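Aminopeptidase N (Francisella tularensis subsp. tularensis, PDB 5DLL) is a zinc-dependent peptidase of the M1 family that removes amino acids from the N-termini of peptides and probably helps degrade intracellular peptides. Local coordinates at residues 21-35 with 143-157. Residues are numbered along the deposited sequence; the frame is centred on the assembly and turned at random.
Sequences YKPSNYLIDETHLIF and YLDRPDVMAAFTVKI
Tyr21 and Lys22 meet a charged pair at the turn from Arg146 to Val149. The Tyr21 hydroxyl donates to Asp148, OH to OD2 2.7 Å, reaching that oxygen on its anti side. The syn side of the other oxygen takes Arg146, NE to OD1 2.7 Å, in a salt bridge within the turn. Bent at its third torsion (chi3 -72°), the arginine then turns NH2 to the carbonyl of Lys22, NH2 to O 2.8 Å, nearly in the guanidinium plane, while Ser24 CB lies over one guanidinium face.

Beyond the corner at Asp29, strands 30-35 and 150-157 run parallel. Six backbone bonds alternate between them, from Ala152 N on Asp29 O to Phe35 N on Lys156 O. Beside this pairing, Thr31 OG1 and Tyr143 OH share a hydrogen bond of 3.0 Å at the edge of the tyrosine ring.

Ile28 sends CD1 over a face of the same ring, 3.8 Å from its centroid, with CG1 near Val149 CG1 and CG2 on Ala151 CB. Thr31 CB covers a face of Phe153, 4.0 Å from the centroid; the two side chains lie side by side. On the other face of the sheet, His32 CD2 touches Thr154 CB at 3.6 Å.

Strand 42-52 flanks 26-36 on its other side, within the N-terminal domain of this M1 peptidase. The join is thus of two kinds: regular parallel pairing over an apolar face, and a side-chain network in which Asp148 probably offsets the arginine's charge and holds its guanidinium toward the Lys22 carbonyl.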
ATOM      1  N   TYR A  21       8.126 -14.013  24.170  1.00 52.81           N
ATOM      2  CA  TYR A  21       7.441 -15.069  23.430  1.00 49.80           C
ATOM      3  C   TYR A  21       7.727 -16.449  24.026  1.00 49.70           C
ATOM      4  O   TYR A  21       8.881 -16.819  24.247  1.00 45.98           O
ATOM      5  CB  TYR A  21       7.799 -15.068  21.933  1.00 46.84           C
ATOM      6  CG  TYR A  21       7.241 -16.284  21.203  1.00 45.39           C
ATOM      7  CD1 TYR A  21       5.926 -16.299  20.716  1.00 41.12           C
ATOM      8  CD2 TYR A  21       8.012 -17.437  21.037  1.00 43.05           C
ATOM      9  CE1 TYR A  21       5.412 -17.417  20.069  1.00 37.92           C
ATOM     10  CE2 TYR A  21       7.502 -18.557  20.397  1.00 42.37           C
ATOM     11  CZ  TYR A  21       6.205 -18.544  19.917  1.00 39.21           C
ATOM     12  OH  TYR A  21       5.717 -19.663  19.284  1.00 39.13           O
ATOM     13  N   LYS A  22       6.649 -17.180  24.302  1.00 48.60           N
ATOM     14  CA  LYS A  22       6.709 -18.594  24.642  1.00 51.11           C
ATOM     15  C   LYS A  22       5.759 -19.328  23.706  1.00 46.25           C
ATOM     16  O   LYS A  22       4.652 -18.845  23.456  1.00 41.66           O
ATOM     17  CB  LYS A  22       6.262 -18.831  26.086  1.00 56.83           C
ATOM     18  CG  LYS A  22       7.374 -18.782  27.121  1.00 62.17           C
ATOM     19  CD  LYS A  22       6.820 -19.115  28.499  1.00 66.42           C
ATOM     20  CE  LYS A  22       7.844 -18.892  29.603  1.00 69.99           C
ATOM     21  NZ  LYS A  22       8.903 -19.937  29.623  1.00 70.30           N
ATOM     22  N   PRO A  23       6.177 -20.497  23.185  1.00 44.33           N
ATOM     23  CA  PRO A  23       5.216 -21.261  22.395  1.00 45.35           C
ATOM     24  C   PRO A  23       4.027 -21.682  23.252  1.00 49.21           C
ATOM     25  O   PRO A  23       4.169 -21.853  24.464  1.00 50.19           O
ATOM     26  CB  PRO A  23       6.016 -22.482  21.929  1.00 45.54           C
ATOM     27  CG  PRO A  23       7.180 -22.572  22.850  1.00 45.76           C
ATOM     28  CD  PRO A  23       7.483 -21.172  23.282  1.00 44.30           C
ATOM     29  N   SER A  24       2.863 -21.822  22.626  1.00 39.94           N
ATOM     30  CA  SER A  24       1.674 -22.307  23.317  1.00 39.36           C
ATOM     31  C   SER A  24       1.950 -23.686  23.913  1.00 41.66           C
ATOM     32  O   SER A  24       2.544 -24.533  23.252  1.00 39.27           O
ATOM     33  CB  SER A  24       0.499 -22.388  22.346  1.00 38.08           C
ATOM     34  OG  SER A  24      -0.687 -22.756  23.022  1.00 41.74           O
ATOM     35  N   ASN A  25       1.534 -23.902  25.160  1.00 44.43           N
ATOM     36  CA  ASN A  25       1.727 -25.203  25.811  1.00 46.40           C
ATOM     37  C   ASN A  25       0.804 -26.301  25.269  1.00 44.45           C
ATOM     38  O   ASN A  25       1.078 -27.487  25.451  1.00 46.13           O
ATOM     39  CB  ASN A  25       1.626 -25.093  27.347  1.00 47.76           C
ATOM     40  CG  ASN A  25       0.221 -24.782  27.841  1.00 47.47           C
ATOM     41  OD1 ASN A  25      -0.616 -24.258  27.109  1.00 51.98           O
ATOM     42  ND2 ASN A  25      -0.037 -25.100  29.106  1.00 46.33           N
ATOM     43  N   TYR A  26      -0.277 -25.904  24.600  1.00 44.63           N
ATOM     44  CA  TYR A  26      -1.162 -26.847  23.909  1.00 49.19           C
ATOM     45  C   TYR A  26      -1.401 -26.394  22.470  1.00 51.02           C
ATOM     46  O   TYR A  26      -1.370 -25.193  22.180  1.00 48.31           O
ATOM     47  CB  TYR A  26      -2.479 -27.016  24.680  1.00 48.36           C
ATOM     48  CG  TYR A  26      -2.309 -27.910  25.889  1.00 51.90           C
ATOM     49  CD1 TYR A  26      -2.466 -29.289  25.782  1.00 49.99           C
ATOM     50  CD2 TYR A  26      -1.949 -27.387  27.128  1.00 48.00           C
ATOM     51  CE1 TYR A  26      -2.286 -30.120  26.875  1.00 49.58           C
ATOM     52  CE2 TYR A  26      -1.766 -28.213  28.228  1.00 48.60           C
ATOM     53  CZ  TYR A  26      -1.934 -29.579  28.094  1.00 46.23           C
ATOM     54  OH  TYR A  26      -1.759 -30.415  29.173  1.00 47.46           O
ATOM     55  N   LEU A  27      -1.614 -27.363  21.578  1.00 45.75           N
ATOM     56  CA  LEU A  27      -1.782 -27.101  20.146  1.00 46.78           C
ATOM     57  C   LEU A  27      -3.046 -27.743  19.587  1.00 48.44           C
ATOM     58  O   LEU A  27      -3.565 -28.705  20.148  1.00 48.33           O
ATOM     59  CB  LEU A  27      -0.569 -27.610  19.365  1.00 47.34           C
ATOM     60  CG  LEU A  27       0.704 -26.765  19.467  1.00 51.76           C
ATOM     61  CD1 LEU A  27       1.906 -27.558  18.967  1.00 53.89           C
ATOM     62  CD2 LEU A  27       0.560 -25.451  18.705  1.00 46.67           C
ATOM     63  N   ILE A  28      -3.519 -27.207  18.464  1.00 50.98           N
ATOM     64  CA  ILE A  28      -4.751 -27.664  17.827  1.00 44.31           C
ATOM     65  C   ILE A  28      -4.429 -28.227  16.450  1.00 44.82           C
ATOM     66  O   ILE A  28      -3.873 -27.533  15.598  1.00 57.36           O
ATOM     67  CB  ILE A  28      -5.785 -26.521  17.705  1.00 41.90           C
ATOM     68  CG1 ILE A  28      -6.014 -25.882  19.083  1.00 36.14           C
ATOM     69  CG2 ILE A  28      -7.092 -27.041  17.099  1.00 38.01           C
ATOM     70  CD1 ILE A  28      -7.027 -24.756  19.109  1.00 36.21           C
ATOM     71  N   ASP A  29      -4.775 -29.496  16.257  1.00 45.65           N
ATOM     72  CA  ASP A  29      -4.565 -30.188  14.996  1.00 43.98           C
ATOM     73  C   ASP A  29      -5.729 -29.937  14.045  1.00 42.00           C
ATOM     74  O   ASP A  29      -5.515 -29.641  12.864  1.00 45.51           O
ATOM     75  CB  ASP A  29      -4.400 -31.694  15.238  1.00 50.19           C
ATOM     76  CG  ASP A  29      -3.062 -32.052  15.883  1.00 59.26           C
ATOM     77  OD1 ASP A  29      -2.159 -31.182  15.945  1.00 63.38           O
ATOM     78  OD2 ASP A  29      -2.908 -33.218  16.317  1.00 49.78           O
ATOM     79  N   GLU A  30      -6.952 -30.069  14.561  1.00 37.09           N
ATOM     80  CA  GLU A  30      -8.167 -29.902  13.766  1.00 39.55           C
ATOM     81  C   GLU A  30      -9.225 -29.090  14.499  1.00 39.94           C
ATOM     82  O   GLU A  30      -9.290 -29.090  15.723  1.00 39.46           O
ATOM     83  CB  GLU A  30      -8.766 -31.258  13.388  1.00 42.81           C
ATOM     84  CG  GLU A  30      -7.789 -32.195  12.701  1.00 55.37           C
ATOM     85  CD  GLU A  30      -8.452 -33.087  11.676  1.00 64.08           C
ATOM     86  OE1 GLU A  30      -9.543 -33.615  11.962  1.00 61.78           O
ATOM     87  OE2 GLU A  30      -7.880 -33.254  10.577  1.00 67.75           O
ATOM     88  N   THR A  31     -10.068 -28.419  13.722  1.00 44.67           N
ATOM     89  CA  THR A  31     -11.137 -27.586  14.250  1.00 38.37           C
ATOM     90  C   THR A  31     -12.401 -27.840  13.430  1.00 40.01           C
ATOM     91  O   THR A  31     -12.424 -27.587  12.225  1.00 49.77           O
ATOM     92  CB  THR A  31     -10.745 -26.100  14.158  1.00 39.68           C
ATOM     93  OG1 THR A  31      -9.526 -25.882  14.886  1.00 40.97           O
ATOM     94  CG2 THR A  31     -11.849 -25.207  14.714  1.00 41.15           C
ATOM     95  N   HIS A  32     -13.435 -28.370  14.076  1.00 40.66           N
ATOM     96  CA  HIS A  32     -14.707 -28.644  13.411  1.00 46.78           C
ATOM     97  C   HIS A  32     -15.780 -27.732  13.977  1.00 43.09           C
ATOM     98  O   HIS A  32     -16.122 -27.837  15.152  1.00 46.17           O
ATOM     99  CB  HIS A  32     -15.117 -30.103  13.601  1.00 49.97           C
ATOM    100  CG  HIS A  32     -14.188 -31.076  12.949  1.00 58.03           C
ATOM    101  ND1 HIS A  32     -12.884 -31.245  13.359  1.00 58.04           N
ATOM    102  CD2 HIS A  32     -14.372 -31.928  11.914  1.00 57.84           C
ATOM    103  CE1 HIS A  32     -12.304 -32.159  12.604  1.00 58.15           C
ATOM    104  NE2 HIS A  32     -13.184 -32.590  11.719  1.00 59.46           N
ATOM    105  N   LEU A  33     -16.301 -26.843  13.136  1.00 38.24           N
ATOM    106  CA  LEU A  33     -17.306 -25.873  13.549  1.00 38.93           C
ATOM    107  C   LEU A  33     -18.647 -26.147  12.880  1.00 37.00           C
ATOM    108  O   LEU A  33     -18.700 -26.657  11.761  1.00 34.85           O
ATOM    109  CB  LEU A  33     -16.852 -24.449  13.205  1.00 40.81           C
ATOM    110  CG  LEU A  33     -15.409 -24.069  13.554  1.00 41.20           C
ATOM    111  CD1 LEU A  33     -15.153 -22.613  13.193  1.00 41.64           C
ATOM    112  CD2 LEU A  33     -15.103 -24.326  15.022  1.00 41.14           C
ATOM    113  N   ILE A  34     -19.723 -25.819  13.595  1.00 37.07           N
ATOM    114  CA  ILE A  34     -21.077 -25.802  13.044  1.00 38.08           C
ATOM    115  C   ILE A  34     -21.694 -24.450  13.384  1.00 37.23           C
ATOM    116  O   ILE A  34     -21.723 -24.054  14.553  1.00 37.29           O
ATOM    117  CB  ILE A  34     -21.968 -26.928  13.621  1.00 42.04           C
ATOM    118  CG1 ILE A  34     -21.348 -28.309  13.347  1.00 42.96           C
ATOM    119  CG2 ILE A  34     -23.374 -26.851  13.030  1.00 43.00           C
ATOM    120  CD1 ILE A  34     -21.910 -29.428  14.199  1.00 42.21           C
ATOM    121  N   PHE A  35     -22.166 -23.746  12.359  1.00 38.63           N
ATOM    122  CA  PHE A  35     -22.827 -22.454  12.531  1.00 45.15           C
ATOM    123  C   PHE A  35     -24.317 -22.581  12.220  1.00 49.41           C
ATOM    124  O   PHE A  35     -24.697 -22.923  11.093  1.00 40.46           O
ATOM    125  CB  PHE A  35     -22.212 -21.398  11.610  1.00 43.46           C
ATOM    126  CG  PHE A  35     -20.833 -20.955  12.020  1.00 43.71           C
ATOM    127  CD1 PHE A  35     -19.715 -21.718  11.696  1.00 45.99           C
ATOM    128  CD2 PHE A  35     -20.647 -19.760  12.705  1.00 42.70           C
ATOM    129  CE1 PHE A  35     -18.443 -21.308  12.061  1.00 41.93           C
ATOM    130  CE2 PHE A  35     -19.376 -19.345  13.076  1.00 41.60           C
ATOM    131  CZ  PHE A  35     -18.274 -20.121  12.752  1.00 41.48           C
ATOM    132  N   TYR A 143     -11.075 -20.219  21.567  1.00 42.80           N
ATOM    133  CA  TYR A 143      -9.957 -20.713  20.765  1.00 41.07           C
ATOM    134  C   TYR A 143      -8.610 -20.254  21.340  1.00 42.99           C
ATOM    135  O   TYR A 143      -8.566 -19.411  22.240  1.00 41.62           O
ATOM    136  CB  TYR A 143     -10.108 -20.193  19.331  1.00 38.98           C
ATOM    137  CG  TYR A 143      -9.472 -21.079  18.287  1.00 41.33           C
ATOM    138  CD1 TYR A 143     -10.050 -22.300  17.944  1.00 39.64           C
ATOM    139  CD2 TYR A 143      -8.298 -20.702  17.638  1.00 40.82           C
ATOM    140  CE1 TYR A 143      -9.475 -23.120  16.991  1.00 38.37           C
ATOM    141  CE2 TYR A 143      -7.715 -21.521  16.684  1.00 37.42           C
ATOM    142  CZ  TYR A 143      -8.312 -22.726  16.365  1.00 37.21           C
ATOM    143  OH  TYR A 143      -7.751 -23.553  15.423  1.00 42.11           O
ATOM    144  N   LEU A 144      -7.518 -20.822  20.832  1.00 40.69           N
ATOM    145  CA  LEU A 144      -6.182 -20.255  21.047  1.00 39.96           C
ATOM    146  C   LEU A 144      -5.923 -19.235  19.935  1.00 38.83           C
ATOM    147  O   LEU A 144      -5.279 -19.535  18.926  1.00 35.30           O
ATOM    148  CB  LEU A 144      -5.108 -21.342  21.056  1.00 40.60           C
ATOM    149  CG  LEU A 144      -5.067 -22.229  22.303  1.00 43.42           C
ATOM    150  CD1 LEU A 144      -4.214 -23.462  22.039  1.00 43.72           C
ATOM    151  CD2 LEU A 144      -4.554 -21.468  23.520  1.00 42.45           C
ATOM    152  N   ASP A 145      -6.444 -18.027  20.135  1.00 38.58           N
ATOM    153  CA  ASP A 145      -6.490 -17.011  19.096  1.00 38.84           C
ATOM    154  C   ASP A 145      -5.126 -16.327  18.930  1.00 41.60           C
ATOM    155  O   ASP A 145      -4.940 -15.146  19.255  1.00 44.04           O
ATOM    156  CB  ASP A 145      -7.604 -16.009  19.416  1.00 39.80           C
ATOM    157  CG  ASP A 145      -7.859 -15.028  18.294  1.00 43.99           C
ATOM    158  OD1 ASP A 145      -7.138 -15.058  17.272  1.00 56.72           O
ATOM    159  OD2 ASP A 145      -8.787 -14.213  18.444  1.00 44.65           O
ATOM    160  N   ARG A 146      -4.181 -17.099  18.402  1.00 39.24           N
ATOM    161  CA  ARG A 146      -2.818 -16.643  18.157  1.00 37.04           C
ATOM    162  C   ARG A 146      -2.323 -17.338  16.893  1.00 37.69           C
ATOM    163  O   ARG A 146      -2.693 -18.488  16.630  1.00 35.52           O
ATOM    164  CB  ARG A 146      -1.904 -16.961  19.347  1.00 35.47           C
ATOM    165  CG  ARG A 146      -1.912 -18.422  19.767  1.00 34.35           C
ATOM    166  CD  ARG A 146      -1.218 -18.627  21.100  1.00 36.00           C
ATOM    167  NE  ARG A 146       0.234 -18.483  21.015  1.00 40.05           N
ATOM    168  CZ  ARG A 146       1.063 -18.553  22.058  1.00 42.01           C
ATOM    169  NH1 ARG A 146       0.594 -18.755  23.286  1.00 39.61           N
ATOM    170  NH2 ARG A 146       2.372 -18.409  21.878  1.00 43.75           N
ATOM    171  N   PRO A 147      -1.480 -16.647  16.107  1.00 41.37           N
ATOM    172  CA  PRO A 147      -1.146 -17.142  14.777  1.00 40.32           C
ATOM    173  C   PRO A 147      -0.213 -18.363  14.732  1.00 40.74           C
ATOM    174  O   PRO A 147      -0.131 -19.012  13.694  1.00 46.63           O
ATOM    175  CB  PRO A 147      -0.500 -15.924  14.112  1.00 42.42           C
ATOM    176  CG  PRO A 147       0.109 -15.156  15.232  1.00 43.25           C
ATOM    177  CD  PRO A 147      -0.783 -15.383  16.420  1.00 44.44           C
ATOM    178  N   ASP A 148       0.479 -18.674  15.829  1.00 40.60           N
ATOM    179  CA  ASP A 148       1.366 -19.851  15.861  1.00 39.45           C
ATOM    180  C   ASP A 148       0.625 -21.150  16.183  1.00 38.46           C
ATOM    181  O   ASP A 148       1.244 -22.211  16.281  1.00 40.82           O
ATOM    182  CB  ASP A 148       2.570 -19.650  16.803  1.00 39.51           C
ATOM    183  CG  ASP A 148       2.172 -19.402  18.245  1.00 42.00           C
ATOM    184  OD1 ASP A 148       1.053 -18.912  18.486  1.00 41.73           O
ATOM    185  OD2 ASP A 148       2.990 -19.686  19.145  1.00 49.41           O
ATOM    186  N   VAL A 149      -0.693 -21.067  16.346  1.00 37.41           N
ATOM    187  CA  VAL A 149      -1.532 -22.251  16.450  1.00 35.20           C
ATOM    188  C   VAL A 149      -2.373 -22.344  15.180  1.00 34.53           C
ATOM    189  O   VAL A 149      -3.267 -21.517  14.954  1.00 31.78           O
ATOM    190  CB  VAL A 149      -2.432 -22.199  17.694  1.00 35.21           C
ATOM    191  CG1 VAL A 149      -3.326 -23.431  17.764  1.00 34.88           C
ATOM    192  CG2 VAL A 149      -1.576 -22.081  18.945  1.00 37.69           C
ATOM    193  N   MET A 150      -2.054 -23.348  14.359  1.00 34.65           N
ATOM    194  CA  MET A 150      -2.675 -23.547  13.055  1.00 35.03           C
ATOM    195  C   MET A 150      -3.332 -24.917  12.983  1.00 33.63           C
ATOM    196  O   MET A 150      -2.725 -25.917  13.366  1.00 33.95           O
ATOM    197  CB  MET A 150      -1.625 -23.458  11.952  1.00 38.95           C
ATOM    198  CG  MET A 150      -0.860 -22.142  11.894  1.00 40.63           C
ATOM    199  SD  MET A 150       0.540 -22.246  10.764  1.00 44.72           S
ATOM    200  CE  MET A 150       1.431 -23.527  11.646  1.00 53.91           C
ATOM    201  N   ALA A 151      -4.554 -24.958  12.456  1.00 32.10           N
ATOM    202  CA  ALA A 151      -5.359 -26.173  12.462  1.00 31.58           C
ATOM    203  C   ALA A 151      -6.103 -26.388  11.147  1.00 33.13           C
ATOM    204  O   ALA A 151      -6.356 -25.444  10.403  1.00 32.46           O
ATOM    205  CB  ALA A 151      -6.349 -26.113  13.604  1.00 30.59           C
ATOM    206  N   ALA A 152      -6.451 -27.646  10.882  1.00 34.85           N
ATOM    207  CA  ALA A 152      -7.266 -28.014   9.726  1.00 36.39           C
ATOM    208  C   ALA A 152      -8.751 -27.797  10.035  1.00 37.97           C
ATOM    209  O   ALA A 152      -9.285 -28.376  10.980  1.00 35.92           O
ATOM    210  CB  ALA A 152      -7.008 -29.460   9.344  1.00 36.79           C
ATOM    211  N   PHE A 153      -9.406 -26.964   9.227  1.00 44.07           N
ATOM    212  CA  PHE A 153     -10.784 -26.532   9.489  1.00 46.60           C
ATOM    213  C   PHE A 153     -11.827 -27.263   8.643  1.00 46.06           C
ATOM    214  O   PHE A 153     -11.759 -27.232   7.416  1.00 47.95           O
ATOM    215  CB  PHE A 153     -10.929 -25.028   9.220  1.00 45.54           C
ATOM    216  CG  PHE A 153     -10.483 -24.155  10.360  1.00 43.62           C
ATOM    217  CD1 PHE A 153      -9.135 -23.921  10.589  1.00 44.64           C
ATOM    218  CD2 PHE A 153     -11.413 -23.543  11.189  1.00 40.00           C
ATOM    219  CE1 PHE A 153      -8.719 -23.103  11.626  1.00 45.31           C
ATOM    220  CE2 PHE A 153     -11.003 -22.721  12.227  1.00 40.95           C
ATOM    221  CZ  PHE A 153      -9.656 -22.500  12.448  1.00 39.06           C
ATOM    222  N   THR A 154     -12.786 -27.905   9.308  1.00 43.76           N
ATOM    223  CA  THR A 154     -14.031 -28.336   8.667  1.00 42.23           C
ATOM    224  C   THR A 154     -15.135 -27.474   9.243  1.00 37.90           C
ATOM    225  O   THR A 154     -15.196 -27.281  10.453  1.00 33.22           O
ATOM    226  CB  THR A 154     -14.366 -29.808   8.966  1.00 46.12           C
ATOM    227  OG1 THR A 154     -13.217 -30.625   8.713  1.00 49.22           O
ATOM    228  CG2 THR A 154     -15.545 -30.279   8.107  1.00 43.88           C
ATOM    229  N   VAL A 155     -16.008 -26.960   8.382  1.00 36.80           N
ATOM    230  CA  VAL A 155     -16.988 -25.952   8.786  1.00 35.60           C
ATOM    231  C   VAL A 155     -18.349 -26.220   8.143  1.00 36.53           C
ATOM    232  O   VAL A 155     -18.475 -26.132   6.928  1.00 41.04           O
ATOM    233  CB  VAL A 155     -16.513 -24.531   8.372  1.00 34.44           C
ATOM    234  CG1 VAL A 155     -17.565 -23.474   8.702  1.00 33.64           C
ATOM    235  CG2 VAL A 155     -15.174 -24.188   9.021  1.00 31.58           C
ATOM    236  N   LYS A 156     -19.360 -26.537   8.953  1.00 39.50           N
ATOM    237  CA  LYS A 156     -20.744 -26.619   8.465  1.00 41.64           C
ATOM    238  C   LYS A 156     -21.463 -25.295   8.719  1.00 41.77           C
ATOM    239  O   LYS A 156     -21.202 -24.634   9.720  1.00 43.54           O
ATOM    240  CB  LYS A 156     -21.510 -27.769   9.135  1.00 42.13           C
ATOM    241  CG  LYS A 156     -22.875 -28.039   8.505  1.00 44.47           C
ATOM    242  CD  LYS A 156     -23.703 -29.043   9.293  1.00 51.54           C
ATOM    243  CE  LYS A 156     -23.076 -30.431   9.320  1.00 56.50           C
ATOM    244  NZ  LYS A 156     -24.050 -31.459   9.779  1.00 56.87           N
ATOM    245  N   ILE A 157     -22.365 -24.916   7.812  1.00 42.29           N
ATOM    246  CA  ILE A 157     -23.173 -23.701   7.964  1.00 41.19           C
ATOM    247  C   ILE A 157     -24.644 -24.018   7.714  1.00 42.54           C
ATOM    248  O   ILE A 157     -24.994 -24.493   6.637  1.00 43.90           O
ATOM    249  CB  ILE A 157     -22.741 -22.590   6.975  1.00 41.99           C
ATOM    250  CG1 ILE A 157     -21.247 -22.279   7.118  1.00 43.27           C
ATOM    251  CG2 ILE A 157     -23.563 -21.323   7.194  1.00 41.49           C
ATOM    252  CD1 ILE A 157     -20.731 -21.282   6.102  1.00 44.81           C
TER